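Local coordinates for Lin2722 protein (Listeria innocua, PDB 3DS8) that is of unknown function but belongs to the alpha/beta hydrolase clan and is probably a serine-type hydrolase, at residues L172-I177 against L201-S206; A209-I214 against E240-D245. All coordinates share one frame; numbering follows the deposited sequence.

Overall arrangement
Both contacts flank the neighbouring parallel strands 173-180 and 209-216, which are joined by backbone hydrogen bonds such as Ile211 N to Val174 O (2.9 Å); the centres of the two contacts are about 10 Å apart. Contact 1 is fully buried: a selenomethionine of loop 201-206 meets strand 173-180 on the face shared with helix 103-114. Contact 2 is partly buried and belongs to the other face, where loop 240-245, following helix 229-240, reaches strand 209-216. The first is wholly apolar, a selenomethionine against two aliphatic side chains. The second centres on an aromatic ring, and some polar atoms of its loop bind a sulfate ion. Together they fasten two separate loops, one on each face, to neighbouring strands of the alpha/beta hydrolase sheet.

Contact 1 (L172-I177 against L201-S206); sequences LEVLAI and LFMPGS
Met203, a selenomethionine, rests its terminal methyl against both Leu172 and Val174, and this trio makes the whole of the direct contact. Its CE is 3.9 Å from Leu172 CD2 and 4.0 Å from Val174 CG2, while SE is 4.0 Å from the same Val174 CG2. One branch of each aliphatic residue does the touching. The Met203 chain bends at chi2 (-64°), and the Met203 and Val174 side chains cross at about a right angle. In Val174 the first torsion (174°) sets CG1 opposite the backbone N, so that CG2, lying beside that N, is the branch turned to the selenium. No hydrogen bond crosses between the segments, and the three residues are buried.

The loop that presents Met203 is braced from within. Ser206 N bonds to Met203 O at 3.0 Å, closing a type II beta turn with Pro204 and Gly205 at its corners; Gly205 has the positive phi (83°) such a turn requires. Ser206 OG also donates to Phe202 O at 2.9 Å.

Leu172 rests as well on Ala112, and Met203 on Thr109, both of helix 103-114, whereas Glu173 and Leu175 face helix 229-240. An interior parallel strand with its alternate side chains buried under layers on both faces is characteristic of the three-layered alpha/beta hydrolase fold.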
ATOM      1  N   LEU A 172       6.043 -11.906   0.221  1.00 14.40           N
ATOM      2  CA  LEU A 172       5.398 -10.604  -0.048  1.00 15.34           C
ATOM      3  C   LEU A 172       4.981 -10.519  -1.525  1.00 13.87           C
ATOM      4  O   LEU A 172       5.709 -10.944  -2.411  1.00 12.91           O
ATOM      5  CB  LEU A 172       6.295  -9.437   0.290  1.00 14.12           C
ATOM      6  CG  LEU A 172       5.646  -8.030   0.324  1.00 15.50           C
ATOM      7  CD1 LEU A 172       4.735  -7.887   1.510  1.00 18.64           C
ATOM      8  CD2 LEU A 172       6.671  -6.883   0.268  1.00 16.13           C
ATOM      9  N   GLU A 173       3.820  -9.936  -1.774  1.00 14.45           N
ATOM     10  CA  GLU A 173       3.337  -9.725  -3.151  1.00 14.71           C
ATOM     11  C   GLU A 173       2.953  -8.249  -3.249  1.00 13.77           C
ATOM     12  O   GLU A 173       2.189  -7.751  -2.439  1.00 13.63           O
ATOM     13  CB  GLU A 173       2.120 -10.617  -3.451  1.00 15.57           C
ATOM     14  CG  GLU A 173       2.416 -12.095  -3.345  1.00 15.21           C
ATOM     15  CD  GLU A 173       1.224 -12.993  -3.604  1.00 18.65           C
ATOM     16  OE1 GLU A 173       0.115 -12.446  -3.667  1.00 19.39           O
ATOM     17  OE2 GLU A 173       1.408 -14.239  -3.827  1.00 22.86           O
ATOM     18  N   VAL A 174       3.524  -7.564  -4.220  1.00 12.84           N
ATOM     19  CA  VAL A 174       3.440  -6.110  -4.301  1.00 12.81           C
ATOM     20  C   VAL A 174       2.814  -5.695  -5.605  1.00 13.21           C
ATOM     21  O   VAL A 174       3.224  -6.173  -6.675  1.00 13.60           O
ATOM     22  CB  VAL A 174       4.834  -5.448  -4.126  1.00 13.57           C
ATOM     23  CG1 VAL A 174       4.728  -3.960  -4.349  1.00 11.65           C
ATOM     24  CG2 VAL A 174       5.419  -5.752  -2.766  1.00 13.68           C
ATOM     25  N   LEU A 175       1.824  -4.808  -5.528  1.00 12.43           N
ATOM     26  CA  LEU A 175       1.218  -4.194  -6.698  1.00 12.99           C
ATOM     27  C   LEU A 175       1.404  -2.696  -6.566  1.00 13.76           C
ATOM     28  O   LEU A 175       0.979  -2.074  -5.558  1.00 13.83           O
ATOM     29  CB  LEU A 175      -0.296  -4.503  -6.784  1.00 13.39           C
ATOM     30  CG  LEU A 175      -1.097  -3.700  -7.806  1.00 13.69           C
ATOM     31  CD1 LEU A 175      -0.591  -3.977  -9.214  1.00 14.15           C
ATOM     32  CD2 LEU A 175      -2.642  -4.051  -7.631  1.00 12.41           C
ATOM     33  N   ALA A 176       2.087  -2.095  -7.550  1.00 13.22           N
ATOM     34  CA  ALA A 176       2.293  -0.662  -7.595  1.00 13.44           C
ATOM     35  C   ALA A 176       1.431  -0.074  -8.706  1.00 13.56           C
ATOM     36  O   ALA A 176       1.603  -0.365  -9.908  1.00 14.21           O
ATOM     37  CB  ALA A 176       3.784  -0.302  -7.851  1.00 13.38           C
ATOM     38  N   ILE A 177       0.473   0.737  -8.284  1.00 13.05           N
ATOM     39  CA  ILE A 177      -0.401   1.472  -9.160  1.00 13.70           C
ATOM     40  C   ILE A 177       0.039   2.902  -9.301  1.00 12.97           C
ATOM     41  O   ILE A 177       0.311   3.598  -8.279  1.00 12.75           O
ATOM     42  CB  ILE A 177      -1.848   1.403  -8.630  1.00 13.44           C
ATOM     43  CG1 ILE A 177      -2.408  -0.021  -8.791  1.00 14.43           C
ATOM     44  CG2 ILE A 177      -2.744   2.452  -9.336  1.00 14.20           C
ATOM     45  CD1 ILE A 177      -3.773  -0.223  -8.131  1.00 15.97           C
ATOM     46  N   LEU A 201      12.960  -1.039  -8.335  1.00 16.17           N
ATOM     47  CA  LEU A 201      14.378  -1.100  -8.013  1.00 16.53           C
ATOM     48  C   LEU A 201      14.724  -1.863  -6.731  1.00 16.83           C
ATOM     49  O   LEU A 201      15.909  -2.057  -6.441  1.00 18.78           O
ATOM     50  CB  LEU A 201      14.951   0.309  -7.976  1.00 16.69           C
ATOM     51  CG  LEU A 201      14.683   1.118  -9.267  1.00 19.72           C
ATOM     52  CD1 LEU A 201      15.376   2.395  -9.208  1.00 23.43           C
ATOM     53  CD2 LEU A 201      15.080   0.362 -10.545  1.00 19.63           C
ATOM     54  N   PHE A 202      13.720  -2.331  -5.997  1.00 14.80           N
ATOM     55  CA  PHE A 202      13.986  -3.072  -4.775  1.00 16.39           C
ATOM     56  C   PHE A 202      13.026  -4.226  -4.484  1.00 16.29           C
ATOM     57  O   PHE A 202      13.398  -5.149  -3.742  1.00 16.89           O
ATOM     58  CB  PHE A 202      14.132  -2.104  -3.562  1.00 15.41           C
ATOM     59  CG  PHE A 202      12.887  -1.350  -3.181  1.00 14.69           C
ATOM     60  CD1 PHE A 202      12.042  -1.836  -2.197  1.00 15.95           C
ATOM     61  CD2 PHE A 202      12.582  -0.114  -3.746  1.00 14.54           C
ATOM     62  CE1 PHE A 202      10.936  -1.160  -1.822  1.00 18.44           C
ATOM     63  CE2 PHE A 202      11.460   0.571  -3.357  1.00 14.17           C
ATOM     64  CZ  PHE A 202      10.630   0.059  -2.401  1.00 16.48           C
HETATM   65  N   MSE A 203      11.838  -4.238  -5.099  1.00 16.05           N
HETATM   66  CA  MSE A 203      10.932  -5.343  -4.831  1.00 16.67           C
HETATM   67  C   MSE A 203      11.187  -6.618  -5.666  1.00 16.70           C
HETATM   68  O   MSE A 203      11.146  -7.734  -5.114  1.00 16.66           O
HETATM   69  CB  MSE A 203       9.490  -4.885  -4.921  1.00 17.39           C
HETATM   70  CG  MSE A 203       9.143  -3.912  -3.842  1.00 18.06           C
HETATM   71 SE   MSE A 203       9.286  -4.789  -2.059  1.00 31.99          SE
HETATM   72  CE  MSE A 203       8.176  -3.516  -1.033  1.00 22.12           C
ATOM     73  N   PRO A 204      11.445  -6.485  -6.975  1.00 17.45           N
ATOM     74  CA  PRO A 204      11.735  -7.713  -7.741  1.00 18.73           C
ATOM     75  C   PRO A 204      12.876  -8.549  -7.142  1.00 19.51           C
ATOM     76  O   PRO A 204      13.903  -8.008  -6.827  1.00 20.71           O
ATOM     77  CB  PRO A 204      12.152  -7.180  -9.115  1.00 18.84           C
ATOM     78  CG  PRO A 204      11.463  -5.824  -9.212  1.00 18.25           C
ATOM     79  CD  PRO A 204      11.408  -5.284  -7.834  1.00 16.89           C
ATOM     80  N   GLY A 205      12.688  -9.853  -6.988  1.00 21.21           N
ATOM     81  CA  GLY A 205      13.753 -10.730  -6.487  1.00 21.37           C
ATOM     82  C   GLY A 205      13.862 -10.726  -4.959  1.00 22.45           C
ATOM     83  O   GLY A 205      14.652 -11.522  -4.380  1.00 25.50           O
ATOM     84  N   SER A 206      13.169  -9.787  -4.320  1.00 20.31           N
ATOM     85  CA  SER A 206      13.017  -9.749  -2.858  1.00 19.31           C
ATOM     86  C   SER A 206      11.618 -10.298  -2.521  1.00 18.05           C
ATOM     87  O   SER A 206      11.444 -11.233  -1.756  1.00 17.78           O
ATOM     88  CB  SER A 206      13.171  -8.297  -2.370  1.00 19.92           C
ATOM     89  OG  SER A 206      14.375  -7.709  -2.881  1.00 21.64           O
TER

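Contact 2 (A209-I214 against E240-D245); sequences AYIEDI and EKFKTD. With SO4 (sulfate ion), chain F.
Ala209 and Thr244 have the nearest CA atoms across the contact, 7.9 Å apart, and no hydrogen bond joins the segments, so side chains alone bring strand 209-214 and loop 240-245 together. Ala209 and Ile211, alternate residues of the strand, both point at the loop, and Phe242 answers them. Ile211 CD1 sits over one face of the Phe242 ring, 4.1 Å from its centroid and 17° off the ring normal, in a CH-pi contact somewhat offset toward the rim. Ala209 CB instead meets the ring at its edge, near the plane, 3.8 Å from Phe242 CE2. With chi1 at 177°, CG of Phe242 extends opposite the backbone N and carries the ring to the strand. Thr244 adds a looser touch, its CG2 lying 4.3 Å from Ala209 CB, while its OG1 bonds to Glu246 O. The Phe238 ring, nearly parallel to that of Phe242, and the inclined Trp237 ring, both of helix 229-240, also meet Phe242.

Some polar atoms of the loop bind a sulfate ion. Thr244 N makes a nearly straight bond (167°) to sulfate O2 at 3.0 Å, and Lys243 NZ a weak one to O3; Lys126 NZ binds the ion too, and also Phe242 O. Apolar groups alone thus seat the loop on the strand, while the Thr244 amide, Lys126 and, weakly, Lys243 gather round an anion; the positive charge there would favour such binding, though the sulfate probably came from the crystallisation liquor.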
ATOM      1  N   ALA A 209       6.159 -11.562  -5.631  1.00 13.74           N
ATOM      2  CA  ALA A 209       5.505 -10.996  -6.788  1.00 13.23           C
ATOM      3  C   ALA A 209       5.650  -9.492  -6.761  1.00 12.94           C
ATOM      4  O   ALA A 209       5.598  -8.854  -5.709  1.00 12.58           O
ATOM      5  CB  ALA A 209       4.028 -11.372  -6.820  1.00 12.55           C
ATOM      6  N   TYR A 210       5.848  -8.922  -7.935  1.00 13.04           N
ATOM      7  CA  TYR A 210       5.861  -7.489  -8.095  1.00 13.48           C
ATOM      8  C   TYR A 210       5.207  -7.179  -9.417  1.00 13.64           C
ATOM      9  O   TYR A 210       5.684  -7.626 -10.437  1.00 14.24           O
ATOM     10  CB  TYR A 210       7.285  -6.923  -8.110  1.00 13.37           C
ATOM     11  CG  TYR A 210       7.298  -5.458  -8.429  1.00 14.69           C
ATOM     12  CD1 TYR A 210       6.764  -4.527  -7.537  1.00 14.78           C
ATOM     13  CD2 TYR A 210       7.798  -4.980  -9.665  1.00 13.24           C
ATOM     14  CE1 TYR A 210       6.711  -3.158  -7.869  1.00 13.82           C
ATOM     15  CE2 TYR A 210       7.803  -3.608  -9.962  1.00 14.71           C
ATOM     16  CZ  TYR A 210       7.234  -2.705  -9.046  1.00 12.33           C
ATOM     17  OH  TYR A 210       7.232  -1.351  -9.348  1.00 13.40           O
ATOM     18  N   ILE A 211       4.105  -6.442  -9.373  1.00 13.73           N
ATOM     19  CA  ILE A 211       3.310  -6.089 -10.549  1.00 13.56           C
ATOM     20  C   ILE A 211       3.096  -4.586 -10.603  1.00 13.29           C
ATOM     21  O   ILE A 211       2.803  -3.972  -9.575  1.00 14.17           O
ATOM     22  CB  ILE A 211       1.938  -6.808 -10.492  1.00 13.47           C
ATOM     23  CG1 ILE A 211       2.131  -8.338 -10.380  1.00 16.43           C
ATOM     24  CG2 ILE A 211       1.069  -6.396 -11.690  1.00 14.15           C
ATOM     25  CD1 ILE A 211       0.821  -9.163 -10.528  1.00 17.24           C
ATOM     26  N   GLU A 212       3.281  -3.983 -11.786  1.00 13.56           N
ATOM     27  CA  GLU A 212       3.012  -2.568 -11.986  1.00 13.39           C
ATOM     28  C   GLU A 212       1.745  -2.390 -12.814  1.00 13.12           C
ATOM     29  O   GLU A 212       1.466  -3.215 -13.737  1.00 12.98           O
ATOM     30  CB  GLU A 212       4.195  -1.939 -12.751  1.00 13.87           C
ATOM     31  CG  GLU A 212       5.489  -1.975 -11.951  1.00 13.84           C
ATOM     32  CD  GLU A 212       6.669  -1.341 -12.642  1.00 14.16           C
ATOM     33  OE1 GLU A 212       6.650  -1.178 -13.870  1.00 15.38           O
ATOM     34  OE2 GLU A 212       7.642  -0.982 -11.914  1.00 14.92           O
ATOM     35  N   ASP A 213       1.017  -1.297 -12.596  1.00 15.03           N
ATOM     36  CA  ASP A 213      -0.155  -0.956 -13.436  1.00 16.19           C
ATOM     37  C   ASP A 213      -0.162   0.557 -13.554  1.00 15.96           C
ATOM     38  O   ASP A 213      -0.176   1.250 -12.538  1.00 17.75           O
ATOM     39  CB  ASP A 213      -1.463  -1.391 -12.733  1.00 16.83           C
ATOM     40  CG  ASP A 213      -2.772  -0.574 -13.195  1.00 22.55           C
ATOM     41  OD1 ASP A 213      -3.284  -1.021 -14.209  1.00 24.22           O
ATOM     42  OD2 ASP A 213      -3.287   0.482 -12.552  1.00 24.92           O
ATOM     43  N   ILE A 214      -0.036   1.067 -14.765  1.00 15.67           N
ATOM     44  CA  ILE A 214      -0.088   2.520 -15.005  1.00 15.00           C
ATOM     45  C   ILE A 214      -1.438   2.888 -15.591  1.00 15.13           C
ATOM     46  O   ILE A 214      -1.893   2.252 -16.556  1.00 15.55           O
ATOM     47  CB  ILE A 214       0.990   2.971 -15.988  1.00 14.93           C
ATOM     48  CG1 ILE A 214       2.384   2.622 -15.464  1.00 14.81           C
ATOM     49  CG2 ILE A 214       0.864   4.509 -16.266  1.00 16.82           C
ATOM     50  CD1 ILE A 214       3.479   2.922 -16.465  1.00 15.69           C
ATOM     51  N   GLU A 240      -7.996 -10.829  -4.500  1.00 14.77           N
ATOM     52  CA  GLU A 240      -8.929 -11.937  -4.468  1.00 15.17           C
ATOM     53  C   GLU A 240      -8.731 -12.979  -5.555  1.00 15.56           C
ATOM     54  O   GLU A 240      -9.243 -14.061  -5.407  1.00 15.87           O
ATOM     55  CB  GLU A 240     -10.363 -11.403  -4.502  1.00 15.49           C
ATOM     56  CG  GLU A 240     -10.715 -10.536  -3.284  1.00 15.83           C
ATOM     57  CD  GLU A 240     -10.526 -11.211  -1.942  1.00 16.66           C
ATOM     58  OE1 GLU A 240     -10.731 -12.427  -1.859  1.00 20.41           O
ATOM     59  OE2 GLU A 240     -10.182 -10.477  -0.976  1.00 19.42           O
ATOM     60  N   LYS A 241      -8.034 -12.647  -6.631  1.00 15.55           N
ATOM     61  CA  LYS A 241      -7.904 -13.540  -7.809  1.00 16.77           C
ATOM     62  C   LYS A 241      -6.473 -13.956  -8.072  1.00 17.38           C
ATOM     63  O   LYS A 241      -6.218 -15.131  -8.402  1.00 17.71           O
ATOM     64  CB  LYS A 241      -8.491 -12.873  -9.052  1.00 17.80           C
ATOM     65  CG  LYS A 241      -9.965 -12.578  -8.942  1.00 20.03           C
ATOM     66  CD  LYS A 241     -10.746 -13.839  -8.737  1.00 23.74           C
ATOM     67  CE  LYS A 241     -12.244 -13.655  -8.890  1.00 27.01           C
ATOM     68  NZ  LYS A 241     -12.917 -14.952  -9.022  1.00 30.08           N
ATOM     69  N   PHE A 242      -5.542 -13.024  -7.904  1.00 16.70           N
ATOM     70  CA  PHE A 242      -4.137 -13.292  -8.149  1.00 17.04           C
ATOM     71  C   PHE A 242      -3.580 -14.266  -7.111  1.00 17.85           C
ATOM     72  O   PHE A 242      -3.647 -14.017  -5.904  1.00 16.70           O
ATOM     73  CB  PHE A 242      -3.320 -12.004  -8.143  1.00 16.68           C
ATOM     74  CG  PHE A 242      -1.831 -12.246  -8.314  1.00 16.77           C
ATOM     75  CD1 PHE A 242      -1.342 -12.703  -9.497  1.00 15.54           C
ATOM     76  CD2 PHE A 242      -0.949 -12.030  -7.257  1.00 16.93           C
ATOM     77  CE1 PHE A 242       0.028 -12.951  -9.675  1.00 17.74           C
ATOM     78  CE2 PHE A 242       0.429 -12.284  -7.416  1.00 17.73           C
ATOM     79  CZ  PHE A 242       0.905 -12.728  -8.628  1.00 17.11           C
ATOM     80  N   LYS A 243      -2.984 -15.348  -7.599  1.00 19.75           N
ATOM     81  CA  LYS A 243      -2.366 -16.316  -6.706  1.00 21.99           C
ATOM     82  C   LYS A 243      -1.126 -16.835  -7.422  1.00 21.61           C
ATOM     83  O   LYS A 243      -1.161 -17.059  -8.624  1.00 21.53           O
ATOM     84  CB  LYS A 243      -3.340 -17.466  -6.428  1.00 24.08           C
ATOM     85  CG  LYS A 243      -4.617 -17.112  -5.606  1.00 29.57           C
ATOM     86  CD  LYS A 243      -4.404 -17.269  -4.055  1.00 35.67           C
ATOM     87  CE  LYS A 243      -5.540 -16.621  -3.164  1.00 35.14           C
ATOM     88  NZ  LYS A 243      -5.176 -16.479  -1.659  1.00 36.28           N
ATOM     89  N   THR A 244      -0.030 -17.008  -6.697  1.00 22.04           N
ATOM     90  CA  THR A 244       1.180 -17.576  -7.309  1.00 21.92           C
ATOM     91  C   THR A 244       2.002 -18.267  -6.234  1.00 22.36           C
ATOM     92  O   THR A 244       2.016 -17.853  -5.079  1.00 23.00           O
ATOM     93  CB  THR A 244       2.055 -16.471  -8.057  1.00 21.35           C
ATOM     94  OG1 THR A 244       3.085 -17.117  -8.851  1.00 21.13           O
ATOM     95  CG2 THR A 244       2.688 -15.500  -7.056  1.00 20.21           C
ATOM     96  N   ASP A 245       2.633 -19.362  -6.615  1.00 24.54           N
ATOM     97  CA  ASP A 245       3.713 -19.919  -5.805  1.00 25.40           C
ATOM     98  C   ASP A 245       5.078 -19.593  -6.411  1.00 25.62           C
ATOM     99  O   ASP A 245       6.091 -19.568  -5.679  1.00 26.64           O
ATOM    100  CB  ASP A 245       3.515 -21.412  -5.666  1.00 26.69           C
ATOM    101  CG  ASP A 245       2.270 -21.744  -4.873  1.00 29.87           C
ATOM    102  OD1 ASP A 245       2.016 -21.043  -3.856  1.00 33.36           O
ATOM    103  OD2 ASP A 245       1.565 -22.702  -5.268  1.00 35.86           O
TER
HETATM  104  S   SO4 F 259      -1.127 -15.798  -2.650  1.00 49.97           S
HETATM  105  O1  SO4 F 259      -1.210 -17.156  -2.085  1.00 49.52           O
HETATM  106  O2  SO4 F 259      -0.339 -15.936  -3.913  1.00 36.20           O
HETATM  107  O3  SO4 F 259      -2.477 -15.235  -2.890  1.00 43.98           O
HETATM  108  O4  SO4 F 259      -0.546 -14.859  -1.654  1.00 45.85           O